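Local coordinates for protein fructose-1,6-bisphosphatase/inositol-1-monophosphatase (Thermotoga maritima, PDB 2P3N) that removes phosphate from inositol monophosphates and fructose 1,6-bisphosphate, using magnesium ions, and works as a homotetramer, at residues V50-I53 with R54-P58. Sequence-based numbering, arbitrary orientation.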
loop_
_atom_site.group_PDB
_atom_site.type_symbol
_atom_site.label_atom_id
_atom_site.label_comp_id
_atom_site.label_asym_id
_atom_site.label_seq_id
_atom_site.Cartn_x
_atom_site.Cartn_y
_atom_site.Cartn_z
ATOM N N VAL A 50 18.880 -0.632 -17.812
ATOM C CA VAL A 50 20.121 -0.874 -18.541
ATOM C C VAL A 50 21.174 0.192 -18.316
ATOM O O VAL A 50 22.364 -0.104 -18.253
ATOM C CB VAL A 50 19.861 -0.944 -20.043
ATOM C CG1 VAL A 50 21.185 -0.855 -20.797
ATOM C CG2 VAL A 50 19.116 -2.235 -20.379
ATOM N N ASP A 51 20.727 1.436 -18.224
ATOM C CA ASP A 51 21.624 2.555 -18.000
ATOM C C ASP A 51 22.300 2.512 -16.638
ATOM O O ASP A 51 23.475 2.868 -16.519
ATOM C CB ASP A 51 20.860 3.864 -18.134
ATOM C CG ASP A 51 20.629 4.251 -19.566
ATOM O OD1 ASP A 51 20.872 3.397 -20.448
ATOM O OD2 ASP A 51 20.202 5.403 -19.806
ATOM N N GLU A 52 21.564 2.104 -15.606
ATOM C CA GLU A 52 22.147 2.039 -14.267
ATOM C C GLU A 52 23.120 0.882 -14.151
ATOM O O GLU A 52 24.147 0.986 -13.465
ATOM C CB GLU A 52 21.060 1.901 -13.201
ATOM C CG GLU A 52 20.456 3.224 -12.761
ATOM C CD GLU A 52 21.418 4.068 -11.953
ATOM O OE1 GLU A 52 21.631 3.769 -10.757
ATOM O OE2 GLU A 52 21.968 5.029 -12.527
ATOM N N ILE A 53 22.792 -0.227 -14.802
ATOM C CA ILE A 53 23.669 -1.373 -14.773
ATOM C C ILE A 53 24.940 -0.985 -15.523
ATOM O O ILE A 53 26.046 -1.112 -14.994
ATOM C CB ILE A 53 23.006 -2.588 -15.424
ATOM C CG1 ILE A 53 21.832 -3.056 -14.562
ATOM C CG2 ILE A 53 24.009 -3.700 -15.561
ATOM C CD1 ILE A 53 21.117 -4.267 -15.106
ATOM N N ARG A 54 24.774 -0.479 -16.744
ATOM C CA ARG A 54 25.911 -0.058 -17.567
ATOM C C ARG A 54 26.805 0.932 -16.819
ATOM O O ARG A 54 28.014 1.023 -17.066
ATOM C CB ARG A 54 25.418 0.586 -18.870
ATOM C CG ARG A 54 24.811 -0.388 -19.883
ATOM C CD ARG A 54 25.872 -0.988 -20.806
ATOM N NE ARG A 54 25.356 -2.014 -21.718
ATOM C CZ ARG A 54 24.446 -1.805 -22.669
ATOM N NH1 ARG A 54 23.925 -0.600 -22.853
ATOM N NH2 ARG A 54 24.065 -2.812 -23.445
ATOM N N LYS A 55 26.203 1.664 -15.892
ATOM C CA LYS A 55 26.922 2.660 -15.123
ATOM C C LYS A 55 27.748 2.073 -13.991
ATOM O O LYS A 55 28.904 2.454 -13.803
ATOM C CB LYS A 55 25.930 3.675 -14.569
ATOM C CG LYS A 55 26.524 4.695 -13.635
ATOM C CD LYS A 55 25.452 5.685 -13.218
ATOM C CE LYS A 55 25.972 6.741 -12.264
ATOM N NZ LYS A 55 24.838 7.602 -11.797
ATOM N N PHE A 56 27.161 1.143 -13.241
ATOM C CA PHE A 56 27.859 0.537 -12.108
ATOM C C PHE A 56 28.549 -0.780 -12.422
ATOM O O PHE A 56 29.381 -1.259 -11.651
ATOM C CB PHE A 56 26.899 0.340 -10.929
ATOM C CG PHE A 56 26.448 1.623 -10.304
ATOM C CD1 PHE A 56 25.369 2.331 -10.830
ATOM C CD2 PHE A 56 27.145 2.167 -9.229
ATOM C CE1 PHE A 56 24.995 3.568 -10.293
ATOM C CE2 PHE A 56 26.778 3.402 -8.686
ATOM C CZ PHE A 56 25.706 4.100 -9.219
ATOM N N PHE A 57 28.210 -1.365 -13.560
ATOM C CA PHE A 57 28.814 -2.631 -13.955
ATOM C C PHE A 57 29.328 -2.480 -15.383
ATOM O O PHE A 57 29.007 -3.273 -16.274
ATOM C CB PHE A 57 27.765 -3.736 -13.817
ATOM C CG PHE A 57 27.242 -3.883 -12.410
ATOM C CD1 PHE A 57 27.872 -4.725 -11.500
ATOM C CD2 PHE A 57 26.159 -3.131 -11.976
ATOM C CE1 PHE A 57 27.429 -4.810 -10.179
ATOM C CE2 PHE A 57 25.716 -3.213 -10.660
ATOM C CZ PHE A 57 26.351 -4.051 -9.764
ATOM N N PRO A 58 30.168 -1.452 -15.597
ATOM C CA PRO A 58 30.799 -1.066 -16.855
ATOM C C PRO A 58 31.038 -2.144 -17.903
ATOM O O PRO A 58 30.471 -2.080 -18.997
ATOM C CB PRO A 58 32.089 -0.411 -16.389
ATOM C CG PRO A 58 31.645 0.302 -15.190
ATOM C CD PRO A 58 30.809 -0.733 -14.480
HETATM O O HOH W 1 23.245 1.811 -21.552
#
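Arg-54 N donates to Val-50 O at 2.9 Å, Phe-56 N to Glu-52 O at 3.0 Å and Phe-57 N to Ile-53 O at 2.6 Å, the i to i+4 bonds of an alpha-helix, with a weak one from Lys-55 N to Asp-51 O between them. Phe-57 is the first residue to leave helical backbone angles; Pro-58 follows and, being a proline, has no N-H to continue the bonding.

Val-50 is buried, at the border of the helix's two faces. The Arg-54 side chain runs beside it, and a bend at chi2 (-88°) brings one face of the guanidinium over Val-50 CG1, 3.4 Å from Arg-54 NH1. The long arginine can thus cover a methyl and still reach water: a single molecule accepts from Arg-54 NH1 and donates to Asp-51 OD1, linking opposite charges that do not touch. Glu-52 divides its carboxylate: OE2 makes a long salt bridge, 3.9 Å, to NZ of the fully extended Lys-55, three residues on, while OE1 lies 3.4 Å from CE1 of Phe-56, with carboxylate and ring planes 68° apart. The same ring presents its edge to Glu-52 O.

The other side is apolar. Ile-53 CG2 lies 4.1 Å from the CB methylene of Phe-57, whose ring turns its edge to Ile-53 O and is buried against the rings of Phe-6 and Trp-76; branched Ile-53 packs on Ile-78 and Trp-76. This is the C-terminal end of an amphipathic helix, 40-56, packed beside helix 2-21 and against strands 61-64 and 74-79, at the edge of the larger mixed sheet in the inositol monophosphatase fold.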